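Long-range contacts in CrmK (Actinoalloteichus sp. WH1-2216-6, PDB 5I1V), which is a flavoenzyme oxidase with covalently bound FAD that takes part in recycling a shunt product in caerulomycin biosynthesis: residues Pro31-Leu36 against Val75-Asp80; Lys55-Arg60 against Asn489-Ala494; Ile262-Leu267 against Glu293-Phe298. All blocks are in the same frame, centred on the assembly; numbering follows the deposited sequence.

Interaction 1. Residues Pro31-Leu36 against Val75-Asp80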
# COMPACT_ATOMS: atom_id res chain seq x y z
N PRO A 31 -5.49 2.56 26.18
CA PRO A 31 -6.47 3.49 26.76
C PRO A 31 -7.70 2.80 27.37
O PRO A 31 -7.99 1.62 27.12
CB PRO A 31 -6.87 4.32 25.53
CG PRO A 31 -6.86 3.29 24.46
CD PRO A 31 -5.57 2.57 24.72
N GLU A 32 -8.44 3.55 28.16
CA GLU A 32 -9.78 3.21 28.56
C GLU A 32 -10.64 2.84 27.36
O GLU A 32 -11.41 1.87 27.38
CB GLU A 32 -10.42 4.43 29.21
CG GLU A 32 -11.34 4.13 30.36
CD GLU A 32 -12.09 5.37 30.82
OE1 GLU A 32 -13.33 5.27 30.89
OE2 GLU A 32 -11.45 6.43 31.06
N TYR A 33 -10.53 3.66 26.31
CA TYR A 33 -11.21 3.39 25.09
C TYR A 33 -10.55 4.13 23.95
O TYR A 33 -9.87 5.14 24.15
CB TYR A 33 -12.72 3.72 25.20
CG TYR A 33 -13.07 5.12 25.58
CD1 TYR A 33 -13.25 6.09 24.64
CD2 TYR A 33 -13.22 5.46 26.90
CE1 TYR A 33 -13.62 7.38 25.00
CE2 TYR A 33 -13.52 6.73 27.28
CZ TYR A 33 -13.73 7.70 26.32
OH TYR A 33 -14.03 8.99 26.71
N PHE A 34 -10.76 3.63 22.75
CA PHE A 34 -10.56 4.40 21.51
C PHE A 34 -11.91 5.00 21.10
O PHE A 34 -13.01 4.36 21.23
CB PHE A 34 -10.05 3.49 20.39
CG PHE A 34 -8.73 2.86 20.68
CD1 PHE A 34 -8.66 1.64 21.33
CD2 PHE A 34 -7.56 3.47 20.29
CE1 PHE A 34 -7.44 1.03 21.56
CE2 PHE A 34 -6.34 2.87 20.52
CZ PHE A 34 -6.30 1.66 21.18
N ARG A 35 -11.87 6.21 20.56
CA ARG A 35 -13.08 6.80 20.03
C ARG A 35 -12.80 7.06 18.53
O ARG A 35 -11.77 7.61 18.22
CB ARG A 35 -13.38 8.10 20.80
CG ARG A 35 -14.57 8.91 20.26
CD ARG A 35 -15.89 8.24 20.42
NE ARG A 35 -16.19 7.93 21.83
CZ ARG A 35 -16.58 8.82 22.73
NH1 ARG A 35 -16.74 10.10 22.40
NH2 ARG A 35 -16.83 8.43 23.95
N LEU A 36 -13.67 6.59 17.63
CA LEU A 36 -13.54 6.87 16.19
C LEU A 36 -14.71 7.78 15.73
O LEU A 36 -15.80 7.27 15.51
CB LEU A 36 -13.60 5.57 15.40
CG LEU A 36 -12.54 4.47 15.60
CD1 LEU A 36 -11.76 4.20 14.31
CD2 LEU A 36 -11.57 4.70 16.71
N VAL A 75 -2.07 7.27 28.69
CA VAL A 75 -3.14 7.91 27.93
C VAL A 75 -4.46 7.16 28.14
O VAL A 75 -4.52 5.94 27.96
CB VAL A 75 -2.83 7.97 26.44
CG1 VAL A 75 -4.04 8.50 25.65
CG2 VAL A 75 -1.62 8.87 26.21
N ASP A 76 -5.52 7.90 28.45
CA ASP A 76 -6.79 7.34 28.82
C ASP A 76 -7.74 7.20 27.62
O ASP A 76 -8.58 6.31 27.62
CB ASP A 76 -7.48 8.20 29.87
CG ASP A 76 -6.67 8.37 31.14
OD1 ASP A 76 -6.10 7.34 31.61
OD2 ASP A 76 -6.61 9.53 31.65
N VAL A 77 -7.64 8.13 26.66
CA VAL A 77 -8.51 8.14 25.52
C VAL A 77 -7.70 8.47 24.32
O VAL A 77 -6.98 9.47 24.30
CB VAL A 77 -9.63 9.20 25.63
CG1 VAL A 77 -10.54 9.17 24.40
CG2 VAL A 77 -10.39 9.04 26.90
N ILE A 78 -7.81 7.64 23.29
CA ILE A 78 -7.22 7.93 22.00
C ILE A 78 -8.32 8.14 20.98
O ILE A 78 -9.19 7.30 20.82
CB ILE A 78 -6.29 6.79 21.56
CG1 ILE A 78 -5.12 6.73 22.49
CG2 ILE A 78 -5.87 6.99 20.10
CD1 ILE A 78 -4.21 5.52 22.23
N VAL A 79 -8.35 9.33 20.37
CA VAL A 79 -9.30 9.66 19.33
C VAL A 79 -8.64 9.27 17.99
O VAL A 79 -7.62 9.89 17.61
CB VAL A 79 -9.62 11.16 19.32
CG1 VAL A 79 -10.53 11.50 18.17
CG2 VAL A 79 -10.28 11.59 20.62
N ASP A 80 -9.20 8.29 17.29
CA ASP A 80 -8.58 7.78 16.07
C ASP A 80 -9.39 8.38 14.92
O ASP A 80 -10.57 8.13 14.82
CB ASP A 80 -8.60 6.29 16.05
CG ASP A 80 -7.93 5.69 14.83
OD1 ASP A 80 -8.19 6.11 13.70
OD2 ASP A 80 -7.14 4.73 15.02

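Interaction 2. Residues Lys55-Arg60 against Asn489-Ala494. With FAD (flavin-adenine dinucleotide), chain E.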
# COMPACT_ATOMS: atom_id res chain seq x y z
N LYS A 55 -9.32 13.45 31.90
CA LYS A 55 -8.64 12.33 31.19
C LYS A 55 -7.60 12.78 30.23
O LYS A 55 -7.75 13.79 29.52
CB LYS A 55 -9.66 11.51 30.39
CG LYS A 55 -10.78 11.01 31.26
CD LYS A 55 -11.70 10.00 30.59
CE LYS A 55 -12.47 9.31 31.70
NZ LYS A 55 -13.52 8.43 31.16
N ARG A 56 -6.54 11.99 30.13
CA ARG A 56 -5.46 12.29 29.20
C ARG A 56 -5.88 11.79 27.81
O ARG A 56 -6.13 10.59 27.65
CB ARG A 56 -4.22 11.55 29.70
CG ARG A 56 -3.02 11.65 28.79
CD ARG A 56 -2.43 13.06 28.80
NE ARG A 56 -1.53 13.16 27.65
CZ ARG A 56 -0.36 12.52 27.59
NH1 ARG A 56 0.09 11.80 28.62
NH2 ARG A 56 0.39 12.62 26.49
N LEU A 57 -5.90 12.69 26.82
CA LEU A 57 -6.35 12.42 25.50
C LEU A 57 -5.23 12.64 24.49
O LEU A 57 -4.46 13.62 24.61
CB LEU A 57 -7.53 13.33 25.18
CG LEU A 57 -8.21 13.06 23.83
CD1 LEU A 57 -9.72 13.21 23.91
CD2 LEU A 57 -7.63 14.03 22.80
N THR A 58 -5.11 11.71 23.54
CA THR A 58 -4.27 11.95 22.38
C THR A 58 -5.04 11.59 21.13
O THR A 58 -6.05 10.84 21.17
CB THR A 58 -2.97 11.12 22.40
OG1 THR A 58 -3.31 9.73 22.54
CG2 THR A 58 -2.00 11.59 23.58
N VAL A 59 -4.54 12.08 20.01
CA VAL A 59 -5.12 11.86 18.72
C VAL A 59 -4.21 11.08 17.79
O VAL A 59 -3.03 11.32 17.73
CB VAL A 59 -5.35 13.20 18.02
CG1 VAL A 59 -6.08 13.01 16.70
CG2 VAL A 59 -6.10 14.11 18.96
N ARG A 60 -4.80 10.15 17.06
CA ARG A 60 -4.06 9.44 16.06
C ARG A 60 -4.69 9.66 14.68
O ARG A 60 -5.90 9.54 14.57
CB ARG A 60 -4.18 7.99 16.32
CG ARG A 60 -3.26 7.23 15.40
CD ARG A 60 -3.58 5.83 15.44
NE ARG A 60 -2.96 5.21 16.57
CZ ARG A 60 -3.59 4.29 17.31
NH1 ARG A 60 -4.91 4.00 17.04
NH2 ARG A 60 -2.90 3.70 18.30
N ASN A 489 -3.15 23.05 28.84
CA ASN A 489 -2.16 22.01 28.45
C ASN A 489 -2.85 20.63 28.34
O ASN A 489 -2.35 19.62 28.83
CB ASN A 489 -0.97 21.95 29.41
CG ASN A 489 0.25 21.22 28.81
OD1 ASN A 489 0.49 21.24 27.60
ND2 ASN A 489 1.02 20.55 29.66
N VAL A 490 -4.02 20.62 27.72
CA VAL A 490 -4.74 19.40 27.43
C VAL A 490 -3.97 18.46 26.50
O VAL A 490 -4.00 17.24 26.65
CB VAL A 490 -6.10 19.71 26.81
CG1 VAL A 490 -6.79 18.46 26.29
CG2 VAL A 490 -7.01 20.37 27.85
N PHE A 491 -3.35 19.04 25.48
CA PHE A 491 -2.63 18.28 24.48
C PHE A 491 -1.15 18.31 24.76
O PHE A 491 -0.49 19.34 24.62
CB PHE A 491 -2.96 18.88 23.11
CG PHE A 491 -4.44 18.94 22.87
CD1 PHE A 491 -5.12 17.78 22.50
CD2 PHE A 491 -5.16 20.10 23.07
CE1 PHE A 491 -6.49 17.81 22.31
CE2 PHE A 491 -6.51 20.15 22.87
CZ PHE A 491 -7.20 18.99 22.51
N ARG A 492 -0.62 17.15 25.07
CA ARG A 492 0.75 17.08 25.43
C ARG A 492 1.34 15.68 25.20
O ARG A 492 0.59 14.71 24.97
CB ARG A 492 0.89 17.51 26.88
CG ARG A 492 0.26 16.56 27.90
CD ARG A 492 0.29 17.12 29.32
NE ARG A 492 -0.42 16.24 30.24
CZ ARG A 492 -1.75 16.23 30.45
NH1 ARG A 492 -2.58 17.09 29.85
NH2 ARG A 492 -2.26 15.36 31.32
N HIS A 493 2.66 15.63 25.21
CA HIS A 493 3.46 14.44 25.03
C HIS A 493 4.91 14.80 25.38
O HIS A 493 5.17 15.94 25.77
CB HIS A 493 3.32 13.83 23.62
CG HIS A 493 3.61 14.76 22.49
ND1 HIS A 493 4.88 15.15 22.14
CD2 HIS A 493 2.79 15.26 21.53
CE1 HIS A 493 4.82 15.91 21.05
NE2 HIS A 493 3.57 15.97 20.65
N ALA A 494 5.86 13.86 25.26
CA ALA A 494 7.24 14.14 25.76
C ALA A 494 7.85 15.36 25.07
O ALA A 494 8.65 16.07 25.65
CB ALA A 494 8.14 12.96 25.53
PA FAD E . 0.34 9.78 14.24
O1A FAD E . 1.20 8.74 14.92
O2A FAD E . -1.13 9.45 14.14
O5B FAD E . 0.53 11.18 14.92
C5B FAD E . 1.79 11.85 14.97
C4B FAD E . 1.74 12.94 16.05
O4B FAD E . 0.81 13.94 15.58
C3B FAD E . 1.22 12.55 17.42
O3B FAD E . 1.76 13.45 18.37
C2B FAD E . -0.26 12.80 17.31
O2B FAD E . -1.02 12.83 18.52
C1B FAD E . -0.30 14.06 16.44
N9A FAD E . -1.51 14.09 15.57
C8A FAD E . -1.98 13.15 14.71
N7A FAD E . -3.19 13.55 14.20
C5A FAD E . -3.44 14.72 14.74
C6A FAD E . -4.53 15.66 14.59
N6A FAD E . -5.48 15.33 13.73
N1A FAD E . -4.48 16.78 15.32
C2A FAD E . -3.49 17.04 16.19
N3A FAD E . -2.40 16.24 16.35
C4A FAD E . -2.41 15.06 15.67
N1 FAD E . 7.63 12.85 6.92
C2 FAD E . 8.00 13.64 5.88
O2 FAD E . 7.99 14.87 6.01
N3 FAD E . 8.37 13.14 4.68
C4 FAD E . 8.46 11.85 4.41
O4 FAD E . 8.78 11.45 3.27
C4X FAD E . 8.08 10.91 5.45
N5 FAD E . 8.14 9.57 5.25
C5X FAD E . 7.68 8.75 6.20
C6 FAD E . 7.58 7.38 5.95
C7 FAD E . 7.13 6.46 6.89
C7M FAD E . 7.04 4.97 6.54
C8 FAD E . 6.73 7.01 8.21
C8M FAD E . 6.25 6.10 9.31
C9 FAD E . 6.83 8.38 8.50
C9A FAD E . 7.28 9.27 7.53
N10 FAD E . 7.37 10.65 7.78
C10 FAD E . 7.72 11.50 6.75
C1' FAD E . 7.23 11.20 9.13
C2' FAD E . 5.83 11.64 9.38
O2' FAD E . 5.64 12.91 8.78
C3' FAD E . 5.48 11.67 10.83
O3' FAD E . 5.68 10.34 11.38
C4' FAD E . 4.04 12.18 11.06
O4' FAD E . 4.00 12.78 12.35
C5' FAD E . 3.05 11.04 10.95
O5' FAD E . 1.73 11.58 11.08
P FAD E . 0.59 10.53 11.37
O1P FAD E . 0.66 9.39 10.41
O2P FAD E . -0.72 11.24 11.52
O3P FAD E . 1.04 9.96 12.82
O HOH W 1 -5.51 15.44 27.97
O HOH W 2 -2.56 14.98 25.79

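Interaction 3. Residues Ile262-Leu267 against Glu293-Phe298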
# COMPACT_ATOMS: atom_id res chain seq x y z
N ILE A 262 18.61 21.61 -10.25
CA ILE A 262 17.76 21.62 -9.05
C ILE A 262 16.65 20.59 -9.14
O ILE A 262 16.19 20.09 -8.10
CB ILE A 262 17.24 23.03 -8.70
CG1 ILE A 262 16.62 23.05 -7.28
CG2 ILE A 262 16.28 23.56 -9.78
CD1 ILE A 262 17.56 22.63 -6.16
N GLY A 263 16.27 20.25 -10.36
CA GLY A 263 15.22 19.29 -10.60
C GLY A 263 15.63 17.86 -10.32
O GLY A 263 14.78 17.00 -10.17
N LEU A 264 16.94 17.61 -10.24
CA LEU A 264 17.43 16.28 -9.89
C LEU A 264 17.36 16.05 -8.37
O LEU A 264 17.99 16.75 -7.59
CB LEU A 264 18.82 16.07 -10.47
CG LEU A 264 19.40 14.66 -10.62
CD1 LEU A 264 20.68 14.70 -11.45
CD2 LEU A 264 19.67 14.05 -9.26
N TYR A 265 16.58 15.05 -7.98
CA TYR A 265 16.40 14.67 -6.57
C TYR A 265 17.04 13.31 -6.39
O TYR A 265 16.76 12.38 -7.14
CB TYR A 265 14.90 14.55 -6.25
CG TYR A 265 14.62 13.82 -4.95
CD1 TYR A 265 14.84 14.46 -3.72
CD2 TYR A 265 14.17 12.51 -4.94
CE1 TYR A 265 14.62 13.81 -2.53
CE2 TYR A 265 13.98 11.83 -3.74
CZ TYR A 265 14.20 12.50 -2.54
OH TYR A 265 13.97 11.85 -1.34
N ALA A 266 17.85 13.17 -5.36
CA ALA A 266 18.47 11.88 -5.09
C ALA A 266 18.53 11.54 -3.62
O ALA A 266 18.69 12.43 -2.76
CB ALA A 266 19.85 11.86 -5.70
N LEU A 267 18.41 10.24 -3.33
CA LEU A 267 18.51 9.73 -1.99
C LEU A 267 19.54 8.60 -1.96
O LEU A 267 19.43 7.64 -2.70
CB LEU A 267 17.16 9.22 -1.53
CG LEU A 267 17.05 8.81 -0.06
CD1 LEU A 267 15.69 9.13 0.55
CD2 LEU A 267 17.27 7.33 0.08
N GLU A 293 21.32 13.71 -19.90
CA GLU A 293 22.74 13.96 -19.74
C GLU A 293 23.10 14.45 -18.36
O GLU A 293 24.18 14.11 -17.84
CB GLU A 293 23.25 15.02 -20.72
CG GLU A 293 23.88 14.46 -21.98
CD GLU A 293 24.80 15.45 -22.68
OE1 GLU A 293 26.02 15.15 -22.82
OE2 GLU A 293 24.32 16.53 -23.09
N ARG A 294 22.22 15.26 -17.78
CA ARG A 294 22.46 15.77 -16.43
C ARG A 294 22.52 14.62 -15.42
O ARG A 294 23.33 14.63 -14.48
CB ARG A 294 21.41 16.81 -16.04
CG ARG A 294 21.64 18.11 -16.76
CD ARG A 294 20.65 19.24 -16.45
NE ARG A 294 21.14 20.39 -17.19
CZ ARG A 294 22.23 21.09 -16.85
NH1 ARG A 294 22.88 20.84 -15.72
NH2 ARG A 294 22.64 22.06 -17.62
N MET A 295 21.66 13.63 -15.62
CA MET A 295 21.67 12.46 -14.76
C MET A 295 23.00 11.68 -14.96
O MET A 295 23.58 11.20 -14.01
CB MET A 295 20.48 11.56 -15.08
CG MET A 295 20.42 10.26 -14.27
SD MET A 295 20.16 10.50 -12.50
CE MET A 295 18.48 11.19 -12.49
N SER A 296 23.45 11.56 -16.21
CA SER A 296 24.76 10.91 -16.50
C SER A 296 25.91 11.62 -15.82
O SER A 296 26.77 10.95 -15.23
CB SER A 296 25.02 10.84 -18.00
OG SER A 296 24.14 9.88 -18.58
N TRP A 297 25.93 12.95 -15.89
CA TRP A 297 26.97 13.77 -15.26
C TRP A 297 27.00 13.54 -13.78
O TRP A 297 28.07 13.41 -13.17
CB TRP A 297 26.79 15.28 -15.50
CG TRP A 297 26.96 15.67 -16.92
CD1 TRP A 297 27.67 14.99 -17.89
CD2 TRP A 297 26.41 16.82 -17.55
NE1 TRP A 297 27.57 15.66 -19.09
CE2 TRP A 297 26.80 16.78 -18.91
CE3 TRP A 297 25.62 17.89 -17.11
CZ2 TRP A 297 26.42 17.78 -19.83
CZ3 TRP A 297 25.23 18.87 -18.03
CH2 TRP A 297 25.65 18.82 -19.37
N PHE A 298 25.80 13.48 -13.19
CA PHE A 298 25.69 13.27 -11.76
C PHE A 298 26.24 11.88 -11.41
O PHE A 298 27.08 11.76 -10.54
CB PHE A 298 24.23 13.47 -11.31
CG PHE A 298 23.95 12.94 -9.93
CD1 PHE A 298 24.52 13.54 -8.84
CD2 PHE A 298 23.05 11.87 -9.74
CE1 PHE A 298 24.27 13.05 -7.56
CE2 PHE A 298 22.78 11.40 -8.46
CZ PHE A 298 23.39 11.99 -7.37

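Interaction 1. Residues Pro31-Leu36 against Val75-Asp80
Tyr33 and Val77 meet on one face of a parallel strand pair, Phe34 and Ile78 on the other. Val77 CG2 sits over the tyrosine ring, 4.1 Å from its centroid, in a CH-pi contact, while CG1 comes to 3.6 Å from ring atom Tyr33 CE1. The ring comes within range because Tyr33 CG stands between its backbone N and carbonyl carbon (chi1 57°), which brings the ring back across its neighbour. Phe34 and Ile78 lie alongside each other, with Phe34 CD2 3.8 Å from Ile78 CB. Pro31 closes this group: its CG lies over the centre of the Phe34 ring, and its CD is 4.1 Å from Ile78 CD1. Further along, Leu36 CD2 packs against Asp80 CB at 3.4 Å.

Backbone bonds hold these side chains in register. Arg35 N gives a 2.9 Å bond to Ile78 O, and Asp80 N a 2.8 Å bond to Arg35 O. The Ile78 N to Tyr33 O bond is weak, at 3.4 Å, as is the bent bond from Glu32 N to Asp76 O, just before the strands begin.

The polar ends are tied down by neighbours. Arg35 forms a salt bridge to Glu49 of helix 40-52, Glu32 one to Lys55, and Asp80 one to Arg60 as well as a hydrogen bond to Ser82. Tyr33, Arg35 and Val79 face helix 40-52, whereas Phe34 packs toward helix 15-19 and meets Tyr16 edge-to-face.

Strand 33-36, helix 40-52 and strand 57-60 make a beta-alpha-beta crossover with strand 77-80 inserted between the two strands, part of the FAD-binding domain of the PCMH-type flavoprotein fold.

Interaction 2. Residues Lys55-Arg60 against Asn489-Ala494
At the adenosine end of the FAD pocket, where strand 57-60 meets the C-terminal berberine-like region, Arg56 and Arg492 cross each other. The ribose O2B of FAD donates a 2.6 Å hydrogen bond to Val59 O, and Val59 CG1 lies 3.7 Å from adenine atom C5A. His493 reaches the same ribose from the other segment, with CD2 3.8 Å from O3B; its own nitrogens are engaged by Phe495 N and Gly191 O.

The direct link is Arg56 NH2 to Arg492 O, 2.6 Å long but bent to 134°, with the donor standing well above the carbonyl plane. Arg56 CD rests over one face of the Arg492 guanidinium, offset toward its rim, and Arg492 CG in turn covers a face of the Arg56 guanidinium; the two planes are 30° apart. Arg492 gets there with a straight chain from CG to NE, and NH1 then bonds back to Asn489 O at 2.7 Å. A bend at chi2 (70°) turns Arg56 toward its partner. Deeper in, Leu57 CD2 touches Phe491 CE1 at 4.0 Å.

Two waters complete the seam. One accepts from Leu57 N and donates to Lys55 O and Val490 O; the other accepts from Arg56 NE, in the guanidinium plane, and from Arg492 N, with Leu57 O and Val490 O in reach of its protons.

Two like charges lie close here, and carbonyl oxygens and water probably offset their repulsion; one side-chain-to-carbonyl bond, the crossed arginines, a small apolar contact and two waters thus join the FAD-binding region to the C-terminal berberine-like segment.

Interaction 3. Residues Ile262-Leu267 against Glu293-Phe298
Leu264 and Phe298 carry an apolar contact between helix 291-303 and the lead-in and first residues of strand 265-271. Leu264 CD1 touches Phe298 CB at 3.8 Å, and its other branch, CD2, lies over one face of the phenyl ring, offset toward the rim. The ring is carried out to the strand because Phe298 CG is anti to the backbone N (chi1 166°), and its far atom CZ reaches Ala266 CB at 3.9 Å. Met295, bent at chi2 and chi3, crosses Leu264 at about a right angle and brings CE to 4.0 Å from Leu264 CG.

With an alanine at Phe298, Leu264 CD2 and Ala266 CB would probably lose the ring they rest on, opening a gap between strand and helix.

Among the polar groups, Arg294 turns its guanidinium away from the contact, with bonds to Asn261 OD1 and Pro289 O. Phe298 also meets Trp250 and Phe247 of helix 237-253.

Between these segments the contact of helix and antiparallel sheet is almost wholly apolar, so it depends on fit rather than on directional bonds.

Interactions 1 and 2 share a sheet: strands 77-80 and 57-60 are neighbours in it, and Val79 N to Thr58 O and Asp76 N to Arg56 O are probable hydrogen bonds between the two contacts. Their centres are about 11 Å apart. Interaction 1 is buried and rests on strand pairing, whereas interaction 2 is partly buried, wetter and richer in charge, and joins distant parts of the chain beside the cofactor. Interaction 3 lies about 46 Å from interaction 1, centre to centre, across the chain's centre, where helix 291-303 packs on the antiparallel sheet that holds strand 265-271. Nested along the chain inside the loop closed by interaction 2, it is buried and apolar.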